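Local coordinates for magnetosome protein MamA (Magnetospirillum gryphiswaldense, PDB 3AS8) that probably acts as a tetratricopeptide-repeat scaffold of the magnetosome, using self-recognition to promote assembly of protein complexes, at residues 48-51 against 52-56; 83-86 against 87-90; 127-130 against 131-135; 153-157 against 158-162. All coordinates share one frame; numbering follows the deposited sequence. Where two conformers were deposited one is given.

Interaction 1 of 4, residues 48-51 against 52-56. With SO4 (sulfate ion), chain D.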
ATOM      1  N   LEU A  48      -4.722  13.612   7.606  1.00 16.43           N
ATOM      2  CA  LEU A  48      -3.582  14.011   8.402  1.00 16.75           C
ATOM      3  C   LEU A  48      -2.582  12.869   8.569  1.00 16.27           C
ATOM      4  O   LEU A  48      -1.374  13.098   8.675  1.00 18.50           O
ATOM      5  CB  LEU A  48      -4.037  14.526   9.779  1.00 16.61           C
ATOM      6  CG  LEU A  48      -2.987  14.940  10.817  1.00 19.06           C
ATOM      7  CD1 LEU A  48      -1.981  16.096  10.333  1.00 16.16           C
ATOM      8  CD2 LEU A  48      -3.833  15.427  12.043  1.00 16.41           C
ATOM      9  N   GLY A  49      -3.096  11.657   8.698  1.00 18.18           N
ATOM     10  CA  GLY A  49      -2.271  10.427   8.678  1.00 18.26           C
ATOM     11  C   GLY A  49      -1.425  10.388   7.412  1.00 16.97           C
ATOM     12  O   GLY A  49      -0.236  10.252   7.510  1.00 17.40           O
ATOM     13  N   ILE A  50      -2.057  10.504   6.257  1.00 18.08           N
ATOM     14  CA  ILE A  50      -1.371  10.559   4.930  1.00 18.72           C
ATOM     15  C   ILE A  50      -0.314  11.644   4.937  1.00 19.05           C
ATOM     16  O   ILE A  50       0.844  11.408   4.641  1.00 21.06           O
ATOM     17  CB  ILE A  50      -2.398  10.755   3.798  1.00 20.04           C
ATOM     18  CG1 ILE A  50      -3.194   9.479   3.508  1.00 20.20           C
ATOM     19  CG2 ILE A  50      -1.768  11.202   2.381  1.00 18.56           C
ATOM     20  CD1 ILE A  50      -4.249   9.693   2.317  1.00 18.03           C
ATOM     21  N   ALA A  51      -0.704  12.830   5.363  1.00 18.00           N
ATOM     22  CA  ALA A  51       0.194  13.995   5.436  1.00 16.45           C
ATOM     23  C   ALA A  51       1.373  13.805   6.373  1.00 16.08           C
ATOM     24  O   ALA A  51       2.490  14.217   6.029  1.00 14.59           O
ATOM     25  CB  ALA A  51      -0.609  15.285   5.807  1.00 15.23           C
ATOM     26  N   TYR A  52       1.145  13.208   7.551  1.00 14.69           N
ATOM     27  CA  TYR A  52       2.236  12.885   8.473  1.00 16.26           C
ATOM     28  C   TYR A  52       3.214  11.849   7.902  1.00 17.19           C
ATOM     29  O   TYR A  52       4.429  12.069   8.008  1.00 16.37           O
ATOM     30  CB  TYR A  52       1.744  12.357   9.825  1.00 16.25           C
ATOM     31  CG  TYR A  52       1.314  13.389  10.837  1.00 16.67           C
ATOM     32  CD1 TYR A  52       1.980  14.574  10.990  1.00 18.92           C
ATOM     33  CD2 TYR A  52       0.239  13.115  11.703  1.00 20.10           C
ATOM     34  CE1 TYR A  52       1.622  15.501  11.979  1.00 22.63           C
ATOM     35  CE2 TYR A  52      -0.166  14.044  12.680  1.00 22.61           C
ATOM     36  CZ  TYR A  52       0.528  15.242  12.812  1.00 23.87           C
ATOM     37  OH  TYR A  52       0.136  16.154  13.767  1.00 20.55           O
ATOM     38  N   VAL A  53       2.705  10.832   7.198  1.00 17.70           N
ATOM     39  CA  VAL A  53       3.624   9.877   6.573  1.00 19.73           C
ATOM     40  C   VAL A  53       4.478  10.539   5.461  1.00 20.17           C
ATOM     41  O   VAL A  53       5.662  10.238   5.327  1.00 20.76           O
ATOM     42  CB  VAL A  53       2.878   8.662   5.998  1.00 21.69           C
ATOM     43  CG1 VAL A  53       3.837   7.725   5.177  1.00 22.65           C
ATOM     44  CG2 VAL A  53       2.213   7.881   7.188  1.00 16.90           C
ATOM     45  N   LYS A  54       3.860  11.395   4.683  1.00 17.93           N
ATOM     46  CA  LYS A  54       4.505  12.060   3.553  1.00 18.28           C
ATOM     47  C   LYS A  54       5.581  13.010   4.054  1.00 18.34           C
ATOM     48  O   LYS A  54       6.586  13.195   3.407  1.00 18.67           O
ATOM     49  CB  LYS A  54       3.440  12.835   2.694  1.00 17.40           C
ATOM     50  CG  LYS A  54       2.567  11.960   1.740  1.00 19.41           C
ATOM     51  CD  LYS A  54       3.389  11.283   0.588  1.00 23.37           C
ATOM     52  CE  LYS A  54       2.497  10.407  -0.310  1.00 28.44           C
ATOM     53  NZ  LYS A  54       3.295   9.894  -1.532  1.00 30.57           N
ATOM     54  N   THR A  55       5.381  13.608   5.216  1.00 18.10           N
ATOM     55  CA  THR A  55       6.306  14.576   5.762  1.00 17.47           C
ATOM     56  C   THR A  55       7.245  13.991   6.782  1.00 19.77           C
ATOM     57  O   THR A  55       8.040  14.743   7.374  1.00 21.51           O
ATOM     58  CB  THR A  55       5.591  15.819   6.395  1.00 17.68           C
ATOM     59  OG1 THR A  55       4.626  15.357   7.354  1.00 17.74           O
ATOM     60  CG2 THR A  55       4.884  16.684   5.245  1.00 15.07           C
ATOM     61  N   GLY A  56       7.283  12.662   6.887  1.00 21.76           N
ATOM     62  CA  GLY A  56       8.401  11.954   7.617  1.00 23.45           C
ATOM     63  C   GLY A  56       8.020  11.482   9.016  1.00 24.67           C
ATOM     64  O   GLY A  56       8.805  10.768   9.685  1.00 27.51           O
TER
HETATM   65  S   SO4 D   3       4.797  13.036  -3.601  1.00 88.68           S
HETATM   66  O1  SO4 D   3       4.709  14.474  -3.863  1.00 88.81           O
HETATM   67  O2  SO4 D   3       6.078  12.574  -4.147  1.00 90.41           O
HETATM   68  O3  SO4 D   3       4.788  12.754  -2.164  1.00 89.41           O
HETATM   69  O4  SO4 D   3       3.651  12.335  -4.199  1.00 88.60           O
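The carbonyl oxygen A51 O is gripped twice by T55, one turn further along the chain: the hydroxyl OG1 donates to A51 O at 2.8 Å and the backbone N reaches the same A51 O at 3.1 Å. The two donors come from opposite faces of the carbonyl plane. The N-H bond is rather bent (138°), as suits a residue where the helical backbone angles end. T55 chi1, 53°, sets OG1 between its own N and carbonyl carbon, turned back over the last turn. Further back, Y52 N bonds to L48 O at 2.8 Å, and the V53 and K54 amides continue the i to i+4 pattern. This is the end of helix 42-54, one rod in the helix stack of a TPR protein; beside it, helices 24-31 and 58-71 supply V28 and L64 against the Y52 ring. Within the turn, L48 lays CD1 over one ring face, 3.7 Å from the centroid of Y52 and 17° off the normal, a CH-pi contact displaced toward the rim. Its CG approaches Y52 CE2 at 3.5 Å. The phenol oxygen Y52 OH is hydrogen-bonded to E32. Without the ring, as with an alanine at Y52, L48 CD1 would probably face a gap and the E32 carboxylate would be left without its hydroxyl partner. V53 CG2 lies against G49 O at 3.4 Å. K54 packs its CG on I50 O, then bends at chi2 and leads away, where NZ makes a weak hydrogen bond of 3.3 Å to sulfate O3, an ion probably from the crystallisation liquor.

Interaction 2 of 4, residues 83-86 against 87-90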
ATOM      1  N   GLY A  83      -2.218  -0.390   4.953  1.00 19.58           N
ATOM      2  CA  GLY A  83      -1.635  -1.669   4.518  1.00 18.22           C
ATOM      3  C   GLY A  83      -0.386  -1.432   3.716  1.00 19.48           C
ATOM      4  O   GLY A  83       0.636  -2.063   3.952  1.00 20.50           O
ATOM      5  N   LEU A  84      -0.432  -0.534   2.744  1.00 17.80           N
ATOM      6  CA  LEU A  84       0.788  -0.224   2.000  1.00 18.49           C
ATOM      7  C   LEU A  84       1.930   0.339   2.851  1.00 18.59           C
ATOM      8  O   LEU A  84       3.133   0.059   2.593  1.00 19.15           O
ATOM      9  CB  LEU A  84       0.487   0.723   0.783  1.00 17.20           C
ATOM     10  CG  LEU A  84      -0.395   0.038  -0.281  1.00 17.74           C
ATOM     11  CD1 LEU A  84      -0.845   1.037  -1.396  1.00 18.67           C
ATOM     12  CD2 LEU A  84       0.377  -1.231  -0.844  1.00 18.88           C
ATOM     13  N   THR A  85       1.559   1.185   3.815  1.00 18.59           N
ATOM     14  CA  THR A  85       2.547   1.790   4.680  1.00 19.27           C
ATOM     15  C   THR A  85       3.214   0.722   5.542  1.00 17.92           C
ATOM     16  O   THR A  85       4.432   0.741   5.666  1.00 17.61           O
ATOM     17  CB  THR A  85       2.025   2.950   5.533  1.00 19.62           C
ATOM     18  OG1 THR A  85       1.554   3.987   4.664  1.00 22.26           O
ATOM     19  CG2 THR A  85       3.174   3.556   6.340  1.00 21.63           C
ATOM     20  N   TYR A  86       2.444  -0.204   6.087  1.00 17.78           N
ATOM     21  CA  TYR A  86       3.028  -1.324   6.826  1.00 18.31           C
ATOM     22  C   TYR A  86       4.075  -2.121   6.052  1.00 18.83           C
ATOM     23  O   TYR A  86       5.193  -2.453   6.586  1.00 19.85           O
ATOM     24  CB  TYR A  86       1.937  -2.209   7.339  1.00 19.00           C
ATOM     25  CG  TYR A  86       1.151  -1.693   8.530  1.00 19.75           C
ATOM     26  CD1 TYR A  86       1.747  -0.965   9.585  1.00 25.04           C
ATOM     27  CD2 TYR A  86      -0.142  -2.123   8.712  1.00 24.10           C
ATOM     28  CE1 TYR A  86       0.970  -0.599  10.744  1.00 24.66           C
ATOM     29  CE2 TYR A  86      -0.889  -1.791   9.817  1.00 23.13           C
ATOM     30  CZ  TYR A  86      -0.337  -1.050  10.836  1.00 25.90           C
ATOM     31  OH  TYR A  86      -1.176  -0.738  11.914  1.00 29.27           O
ATOM     32  N   VAL A  87       3.790  -2.419   4.769  1.00 19.68           N
ATOM     33  CA  VAL A  87       4.776  -3.154   3.979  1.00 19.29           C
ATOM     34  C   VAL A  87       6.044  -2.291   3.918  1.00 19.59           C
ATOM     35  O   VAL A  87       7.191  -2.806   4.029  1.00 19.99           O
ATOM     36  CB  VAL A  87       4.267  -3.450   2.516  1.00 21.16           C
ATOM     37  CG1 VAL A  87       5.417  -4.098   1.728  1.00 19.96           C
ATOM     38  CG2 VAL A  87       2.949  -4.239   2.562  1.00 16.29           C
ATOM     39  N   GLN A  88       5.877  -0.986   3.693  1.00 20.08           N
ATOM     40  CA  GLN A  88       7.051  -0.116   3.571  1.00 23.01           C
ATOM     41  C   GLN A  88       7.931  -0.153   4.848  1.00 22.96           C
ATOM     42  O   GLN A  88       9.121  -0.091   4.757  1.00 22.93           O
ATOM     43  CB  GLN A  88       6.664   1.336   3.273  1.00 22.91           C
ATOM     44  CG  GLN A  88       6.453   1.570   1.797  1.00 24.53           C
ATOM     45  CD  GLN A  88       5.789   2.853   1.516  1.00 27.09           C
ATOM     46  OE1 GLN A  88       5.136   3.468   2.375  1.00 27.66           O
ATOM     47  NE2 GLN A  88       5.944   3.286   0.289  1.00 33.25           N
ATOM     48  N   VAL A  89       7.330  -0.273   6.011  1.00 23.81           N
ATOM     49  CA  VAL A  89       8.133  -0.388   7.300  1.00 23.99           C
ATOM     50  C   VAL A  89       8.275  -1.846   7.817  1.00 24.79           C
ATOM     51  O   VAL A  89       8.524  -2.070   8.997  1.00 24.97           O
ATOM     52  CB  VAL A  89       7.520   0.517   8.398  1.00 23.18           C
ATOM     53  CG1 VAL A  89       7.302   1.871   7.882  1.00 26.10           C
ATOM     54  CG2 VAL A  89       6.152   0.012   8.911  1.00 26.40           C
ATOM     55  N   GLN A  90       8.029  -2.835   6.953  1.00 24.53           N
ATOM     56  CA  GLN A  90       8.163  -4.282   7.291  1.00 24.07           C
ATOM     57  C   GLN A  90       7.328  -4.784   8.439  1.00 24.52           C
ATOM     58  O   GLN A  90       7.721  -5.749   9.166  1.00 26.52           O
ATOM     59  CB  GLN A  90       9.651  -4.619   7.494  1.00 24.58           C
ATOM     60  CG  GLN A  90      10.424  -4.038   6.314  1.00 26.88           C
ATOM     61  CD  GLN A  90      11.804  -4.632   5.998  1.00 34.94           C
ATOM     62  OE1 GLN A  90      12.433  -4.191   5.027  1.00 37.88           O
ATOM     63  NE2 GLN A  90      12.290  -5.558   6.801  1.00 33.02           N
TER
HETATM   64  O   HOH W   1       2.749   4.801   2.497  1.00 29.40           O
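V87 N bonds to G83 O at 3.3 Å, one turn back along helix 76-88, and the V87 methyl CG2 lies 3.5 Å from the same G83 O; chi1 of 175° places CG1 anti to the backbone N, leaving CG2 beside N, on the side of G83 O. T85 presents its carbonyl to V89: V89 N donates to T85 O at 3.1 Å, lying in the carbonyl plane. The ring of Y86, between T85 and V87 in sequence, leads off to the neighbouring helix 92-105, where L94, A95 and L98 touch it, and its hydroxyl is bonded to E66. The carbonyl oxygen Y86 O stays in the turn and has the V89 methyl CG2 at 3.5 Å. The helix then ends in a Schellman motif with Q90, at positive phi, as C-prime residue: Q90 N returns to V87 O, and the backbone N after Q90 to Y86 O. In this TPR-family chain the motif closes helix 76-88 just before helix 92-105 begins. On the T85 flank, a water donates to both T85 OG1, at 2.6 Å, and Q88 OE1, at 2.7 Å, and couples the two oxygens. OG1 also bonds to V81 O in the preceding turn, which would leave it to accept from the water, and the water's second proton would favour the orientation of the Q88 amide that presents its oxygen.

Interaction 3 of 4, residues 127-130 against 131-135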
ATOM      1  N   ASP A 127       3.758 -20.414  -0.740  1.00 23.84           N
ATOM      2  CA  ASP A 127       2.705 -20.891  -1.663  1.00 25.24           C
ATOM      3  C   ASP A 127       1.641 -19.830  -1.760  1.00 22.60           C
ATOM      4  O   ASP A 127       1.194 -19.524  -2.838  1.00 19.76           O
ATOM      5  CB  ASP A 127       2.091 -22.202  -1.208  1.00 27.24           C
ATOM      6  CG  ASP A 127       2.988 -23.416  -1.549  1.00 32.68           C
ATOM      7  OD1 ASP A 127       3.465 -23.466  -2.664  1.00 35.73           O
ATOM      8  OD2 ASP A 127       3.239 -24.259  -0.683  1.00 43.26           O
ATOM      9  N   GLU A 128       1.295 -19.234  -0.645  1.00 21.33           N
ATOM     10  CA  GLU A 128       0.315 -18.146  -0.644  1.00 23.17           C
ATOM     11  C   GLU A 128       0.824 -16.896  -1.373  1.00 22.16           C
ATOM     12  O   GLU A 128       0.013 -16.202  -2.073  1.00 21.64           O
ATOM     13  CB  GLU A 128      -0.131 -17.798   0.755  1.00 25.69           C
ATOM     14  CG  GLU A 128      -1.174 -18.773   1.312  1.00 32.01           C
ATOM     15  CD  GLU A 128      -0.574 -20.092   1.799  0.50 40.35           C
ATOM     16  OE1 GLU A 128       0.660 -20.128   2.022  0.50 42.55           O
ATOM     17  OE2 GLU A 128      -1.321 -21.100   1.991  0.50 47.73           O
ATOM     18  N   ALA A 129       2.143 -16.607  -1.260  1.00 19.88           N
ATOM     19  CA  ALA A 129       2.700 -15.444  -1.943  1.00 17.82           C
ATOM     20  C   ALA A 129       2.559 -15.685  -3.447  1.00 16.78           C
ATOM     21  O   ALA A 129       2.170 -14.808  -4.198  1.00 17.51           O
ATOM     22  CB  ALA A 129       4.192 -15.261  -1.567  1.00 18.76           C
ATOM     23  N   ILE A 130       2.857 -16.895  -3.868  1.00 17.83           N
ATOM     24  CA  ILE A 130       2.843 -17.259  -5.272  1.00 17.95           C
ATOM     25  C   ILE A 130       1.437 -17.141  -5.841  1.00 18.30           C
ATOM     26  O   ILE A 130       1.284 -16.669  -6.956  1.00 21.05           O
ATOM     27  CB  ILE A 130       3.429 -18.615  -5.482  1.00 17.54           C
ATOM     28  CG1 ILE A 130       4.923 -18.527  -5.351  1.00 17.12           C
ATOM     29  CG2 ILE A 130       3.102 -19.228  -6.939  1.00 16.80           C
ATOM     30  CD1 ILE A 130       5.588 -19.822  -5.309  1.00 18.06           C
ATOM     31  N   ASP A 131       0.454 -17.602  -5.109  1.00 16.29           N
ATOM     32  CA  ASP A 131      -0.959 -17.405  -5.433  0.50 16.70           C
ATOM     33  C   ASP A 131      -1.230 -15.919  -5.725  1.00 16.25           C
ATOM     34  O   ASP A 131      -1.801 -15.553  -6.759  1.00 16.05           O
ATOM     35  CB  ASP A 131      -1.844 -17.880  -4.259  0.50 18.21           C
ATOM     36  CG  ASP A 131      -1.936 -19.431  -4.123  0.50 21.18           C
ATOM     37  OD1 ASP A 131      -2.549 -19.844  -3.140  0.50 19.68           O
ATOM     38  OD2 ASP A 131      -1.425 -20.219  -4.967  0.50 22.45           O
ATOM     39  N   SER A 132      -0.793 -15.042  -4.831  1.00 14.55           N
ATOM     40  CA  SER A 132      -1.025 -13.600  -5.005  1.00 13.89           C
ATOM     41  C   SER A 132      -0.243 -13.027  -6.193  1.00 15.09           C
ATOM     42  O   SER A 132      -0.813 -12.298  -7.027  1.00 16.03           O
ATOM     43  CB  SER A 132      -0.708 -12.845  -3.672  1.00 14.77           C
ATOM     44  OG  SER A 132      -1.882 -12.853  -2.869  1.00 18.19           O
ATOM     45  N   PHE A 133       1.027 -13.393  -6.332  1.00 14.73           N
ATOM     46  CA  PHE A 133       1.826 -13.029  -7.501  1.00 14.56           C
ATOM     47  C   PHE A 133       1.212 -13.481  -8.831  1.00 15.28           C
ATOM     48  O   PHE A 133       1.174 -12.730  -9.788  1.00 13.90           O
ATOM     49  CB  PHE A 133       3.289 -13.516  -7.429  1.00 13.35           C
ATOM     50  CG  PHE A 133       4.116 -12.919  -6.319  1.00 10.74           C
ATOM     51  CD1 PHE A 133       4.111 -11.549  -6.064  1.00 14.19           C
ATOM     52  CD2 PHE A 133       4.945 -13.734  -5.521  1.00 13.19           C
ATOM     53  CE1 PHE A 133       4.914 -10.999  -5.055  1.00 18.20           C
ATOM     54  CE2 PHE A 133       5.732 -13.175  -4.505  1.00 16.12           C
ATOM     55  CZ  PHE A 133       5.707 -11.801  -4.266  1.00 18.99           C
ATOM     56  N   LYS A 134       0.635 -14.677  -8.872  1.00 16.40           N
ATOM     57  CA  LYS A 134      -0.078 -15.076 -10.053  1.00 17.16           C
ATOM     58  C   LYS A 134      -1.357 -14.300 -10.420  1.00 17.24           C
ATOM     59  O   LYS A 134      -1.616 -14.087 -11.592  1.00 16.27           O
ATOM     60  CB  LYS A 134      -0.329 -16.550 -10.000  1.00 19.24           C
ATOM     61  CG  LYS A 134       1.010 -17.293 -10.184  1.00 22.56           C
ATOM     62  CD  LYS A 134       0.810 -18.815 -10.336  1.00 28.95           C
ATOM     63  CE  LYS A 134       2.182 -19.513 -10.487  1.00 27.03           C
ATOM     64  NZ  LYS A 134       1.964 -20.958 -10.573  1.00 28.60           N
ATOM     65  N   ILE A 135      -2.064 -13.815  -9.425  1.00 16.47           N
ATOM     66  CA  ILE A 135      -3.179 -12.928  -9.620  1.00 16.08           C
ATOM     67  C   ILE A 135      -2.712 -11.575 -10.107  1.00 15.65           C
ATOM     68  O   ILE A 135      -3.297 -11.006 -11.010  1.00 15.18           O
ATOM     69  CB  ILE A 135      -4.019 -12.827  -8.332  1.00 16.28           C
ATOM     70  CG1 ILE A 135      -4.598 -14.201  -7.979  1.00 17.38           C
ATOM     71  CG2 ILE A 135      -5.170 -11.829  -8.507  1.00 16.30           C
ATOM     72  CD1 ILE A 135      -5.211 -14.313  -6.555  1.00 18.47           C
TER
HETATM   73  O   HOH W   2       0.755 -21.229  -4.944  1.00 36.79           O
HETATM   74  O   HOH W   3      -2.321 -15.193  -1.654  1.00 19.32           O
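F133 N donates to A129 O at 2.8 Å with an almost straight N-H line (175°), and K134 N makes an equally short bond, 2.8 Å, to I130 O. The neighbouring pair, S132 N to E128 O and D131 N to D127 O, are each longer, at 3.1 Å. E128 O serves a second donor: a water gives it a proton at 2.6 Å while also lying 2.7 Å from S132 OG, so it spans the gap between that carbonyl and the serine hydroxyl. S132 OG has another partner in R113, on helix 110-122. These bonds are the i to i+4 pattern of helix 126-139, which in this TPR-type array is sandwiched between helices 110-122 and 144-156. A129 CB, which also touches L120, meets F133 CE2 at 3.9 Å, and the ring continues on to A149 and I150. In F133, CG lies anti to the carbonyl carbon (chi1 -64°), which carries the ring back beside A129 O. On another flank, I130 and K134 run alongside one another, pointing the same way: the lysine chain, extended beyond CG, brings CE to 3.7 Å from I130 CG2, an aliphatic contact that flanks the hydrophobic packing of I130 on M157. The D131 carboxylate, one of two modelled positions, lies near those of D127 and E128 without contact, like charges whose effect is probably mild and remains uncertain.

Interaction 4 of 4, residues 153-157 against 158-162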
ATOM      1  N   SER A 153      10.245 -17.091  -4.683  1.00 18.03           N
ATOM      2  CA  SER A 153       9.452 -17.776  -3.682  1.00 18.29           C
ATOM      3  C   SER A 153       9.634 -19.311  -3.905  1.00 17.50           C
ATOM      4  O   SER A 153       9.809 -20.072  -2.979  1.00 17.23           O
ATOM      5  CB  SER A 153       8.006 -17.367  -3.816  1.00 18.75           C
ATOM      6  OG  SER A 153       7.696 -16.009  -3.473  1.00 19.16           O
ATOM      7  N   TYR A 154       9.610 -19.742  -5.163  1.00 17.17           N
ATOM      8  CA  TYR A 154       9.827 -21.130  -5.458  1.00 17.19           C
ATOM      9  C   TYR A 154      11.214 -21.558  -4.961  1.00 18.71           C
ATOM     10  O   TYR A 154      11.348 -22.602  -4.318  1.00 18.56           O
ATOM     11  CB  TYR A 154       9.636 -21.422  -6.919  1.00 16.17           C
ATOM     12  CG  TYR A 154       8.218 -21.720  -7.416  1.00 16.96           C
ATOM     13  CD1 TYR A 154       7.454 -22.784  -6.911  1.00 17.68           C
ATOM     14  CD2 TYR A 154       7.706 -21.016  -8.482  1.00 20.00           C
ATOM     15  CE1 TYR A 154       6.158 -23.061  -7.417  1.00 19.63           C
ATOM     16  CE2 TYR A 154       6.468 -21.272  -8.985  1.00 19.46           C
ATOM     17  CZ  TYR A 154       5.681 -22.295  -8.450  1.00 15.92           C
ATOM     18  OH  TYR A 154       4.470 -22.454  -9.031  1.00 21.45           O
ATOM     19  N   GLU A 155      12.253 -20.762  -5.245  1.00 18.62           N
ATOM     20  CA  GLU A 155      13.598 -21.153  -4.888  1.00 20.70           C
ATOM     21  C   GLU A 155      13.739 -21.338  -3.399  1.00 20.60           C
ATOM     22  O   GLU A 155      14.427 -22.239  -2.978  1.00 22.44           O
ATOM     23  CB  GLU A 155      14.589 -20.133  -5.439  1.00 22.58           C
ATOM     24  CG  GLU A 155      16.057 -20.288  -5.108  1.00 25.21           C
ATOM     25  CD  GLU A 155      16.881 -19.228  -5.894  1.00 32.91           C
ATOM     26  OE1 GLU A 155      17.329 -18.221  -5.261  1.00 33.96           O
ATOM     27  OE2 GLU A 155      17.027 -19.359  -7.145  1.00 30.52           O
ATOM     28  N   GLN A 156      13.060 -20.504  -2.610  1.00 22.05           N
ATOM     29  CA  GLN A 156      13.078 -20.560  -1.180  1.00 22.75           C
ATOM     30  C   GLN A 156      12.416 -21.813  -0.644  1.00 23.67           C
ATOM     31  O   GLN A 156      12.727 -22.216   0.482  1.00 23.87           O
ATOM     32  CB  GLN A 156      12.404 -19.317  -0.552  1.00 24.70           C
ATOM     33  CG  GLN A 156      13.278 -18.036  -0.667  1.00 25.29           C
ATOM     34  CD  GLN A 156      12.529 -16.797  -0.249  1.00 29.12           C
ATOM     35  OE1 GLN A 156      12.657 -16.361   0.897  1.00 27.18           O
ATOM     36  NE2 GLN A 156      11.753 -16.209  -1.176  1.00 22.83           N
ATOM     37  N   MET A 157      11.512 -22.421  -1.402  1.00 24.10           N
ATOM     38  CA  MET A 157      11.000 -23.723  -1.035  1.00 26.96           C
ATOM     39  C   MET A 157      11.915 -24.899  -1.541  1.00 27.13           C
ATOM     40  O   MET A 157      11.613 -26.065  -1.306  1.00 27.61           O
ATOM     41  CB  MET A 157       9.623 -23.915  -1.638  1.00 27.29           C
ATOM     42  CG  MET A 157       8.643 -22.942  -1.031  1.00 28.38           C
ATOM     43  SD  MET A 157       6.965 -23.374  -1.458  1.00 33.07           S
ATOM     44  CE  MET A 157       6.858 -22.698  -3.083  1.00 21.46           C
ATOM     45  N   GLY A 158      13.007 -24.590  -2.224  1.00 25.55           N
ATOM     46  CA  GLY A 158      13.825 -25.617  -2.922  1.00 25.13           C
ATOM     47  C   GLY A 158      13.241 -26.127  -4.243  1.00 22.80           C
ATOM     48  O   GLY A 158      13.729 -27.106  -4.792  1.00 22.14           O
ATOM     49  N   SER A 159      12.223 -25.472  -4.790  1.00 20.73           N
ATOM     50  CA  SER A 159      11.636 -25.864  -6.073  1.00 19.64           C
ATOM     51  C   SER A 159      12.360 -25.217  -7.251  1.00 20.21           C
ATOM     52  O   SER A 159      11.766 -24.376  -7.981  1.00 18.06           O
ATOM     53  CB  SER A 159      10.149 -25.493  -6.117  1.00 20.86           C
ATOM     54  OG  SER A 159       9.478 -26.031  -4.988  1.00 19.01           O
ATOM     55  N   HIS A 160      13.632 -25.593  -7.427  1.00 18.45           N
ATOM     56  CA  HIS A 160      14.457 -24.969  -8.488  1.00 19.04           C
ATOM     57  C   HIS A 160      13.910 -25.194  -9.858  1.00 18.56           C
ATOM     58  O   HIS A 160      13.978 -24.327 -10.742  1.00 17.04           O
ATOM     59  CB  HIS A 160      15.907 -25.433  -8.368  1.00 18.92           C
ATOM     60  CG  HIS A 160      16.476 -25.145  -7.031  1.00 22.41           C
ATOM     61  ND1 HIS A 160      16.745 -23.851  -6.622  1.00 19.17           N
ATOM     62  CD2 HIS A 160      16.758 -25.948  -5.976  1.00 19.76           C
ATOM     63  CE1 HIS A 160      17.212 -23.878  -5.395  1.00 23.11           C
ATOM     64  NE2 HIS A 160      17.217 -25.127  -4.971  1.00 19.82           N
ATOM     65  N   GLU A 161      13.380 -26.385 -10.104  1.00 21.15           N
ATOM     66  CA  GLU A 161      12.746 -26.660 -11.421  1.00 19.95           C
ATOM     67  C   GLU A 161      11.605 -25.739 -11.812  1.00 19.01           C
ATOM     68  O   GLU A 161      11.446 -25.318 -12.974  1.00 18.66           O
ATOM     69  CB  GLU A 161      12.241 -28.111 -11.408  1.00 22.62           C
ATOM     70  CG  GLU A 161      11.747 -28.525 -12.722  1.00 25.45           C
ATOM     71  CD  GLU A 161      11.471 -30.029 -12.808  0.56 27.08           C
ATOM     72  OE1 GLU A 161      11.087 -30.459 -13.855  0.90 30.45           O
ATOM     73  OE2 GLU A 161      11.609 -30.790 -11.854  1.00 31.59           O
ATOM     74  N   GLU A 162      10.754 -25.447 -10.835  1.00 17.13           N
ATOM     75  CA  GLU A 162       9.656 -24.489 -11.077  0.50 17.19           C
ATOM     76  C   GLU A 162      10.183 -23.040 -11.124  1.00 16.67           C
ATOM     77  O   GLU A 162       9.620 -22.232 -11.848  1.00 16.45           O
ATOM     78  CB  GLU A 162       8.486 -24.624 -10.053  0.50 17.59           C
ATOM     79  CG  GLU A 162       7.517 -25.763 -10.406  0.50 19.08           C
ATOM     80  CD  GLU A 162       6.450 -26.013  -9.322  0.50 22.52           C
ATOM     81  OE1 GLU A 162       6.801 -26.575  -8.260  0.50 22.67           O
ATOM     82  OE2 GLU A 162       5.267 -25.692  -9.564  0.50 24.24           O
TER
HETATM   83  O   HOH W   4       3.073 -24.194  -7.534  1.00 46.14           O
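Y154 meets the second segment with both its backbone and its ring. Its carbonyl oxygen accepts from S159 N at 3.0 Å, the donor standing 41° out of the carbonyl plane. Chi1 of -86° sets the ring opposite the carbonyl carbon, where E162 CB sits squarely over its centre: 3.7 Å from the Y154 centroid and 6° off the ring normal, a CH-pi contact. S159 CB adds a touch on Y154 CD1 at 3.9 Å. The hydroxyl OH of Y154 has a water at 2.7 Å in the plane of the ring, and a weak bond to K134; the E162 carboxylate, modelled in two conformers, is less certain. With an alanine here, E162 CB would probably lose the aromatic face beneath it, and both the water and K134 would be left without the phenol oxygen. E155 accepts from G158 N at its carbonyl oxygen, 2.8 Å, while its CG lies against H160 CE1 at 3.8 Å. M157 brings CB near S159 OG, at 4.0 Å, before its end turns off toward D127. G158 has a positive phi, and the two returning bonds form a Schellman motif that ends helix 144-156; two residues later helix 160-183 starts, a helix-turn-helix connection of the TPR kind. Since a CB on G158 would clash with M157 O, the turn suits glycine. Chemically, the corner is closed by two backbone bonds and a CH-pi contact, while E155 OE2 and H160 ND1 come within 4.5 Å of each other without a bond.

In the fold
The four contacts follow one another along the curved stack of helices. Centres of interactions 1 and 2 lie 14 Å apart with nearest atoms about 4 Å apart, those of 2 and 3 are 18 Å apart, and those of 1 and 4, on opposite sides of the chain's centre, 39 Å. Only interactions 3 and 4 touch, with centres 13 Å apart: I130 CG1 packs on S153 CB at 3.6 Å, and D127 OD1 on M157 CE at 3.5 Å, joining helices 126-139 and 144-156. Interactions 1, 2 and 4 each include a helix end, whereas 3 is a stretch within one. The sulfate belongs to interaction 1, and no active site links the four.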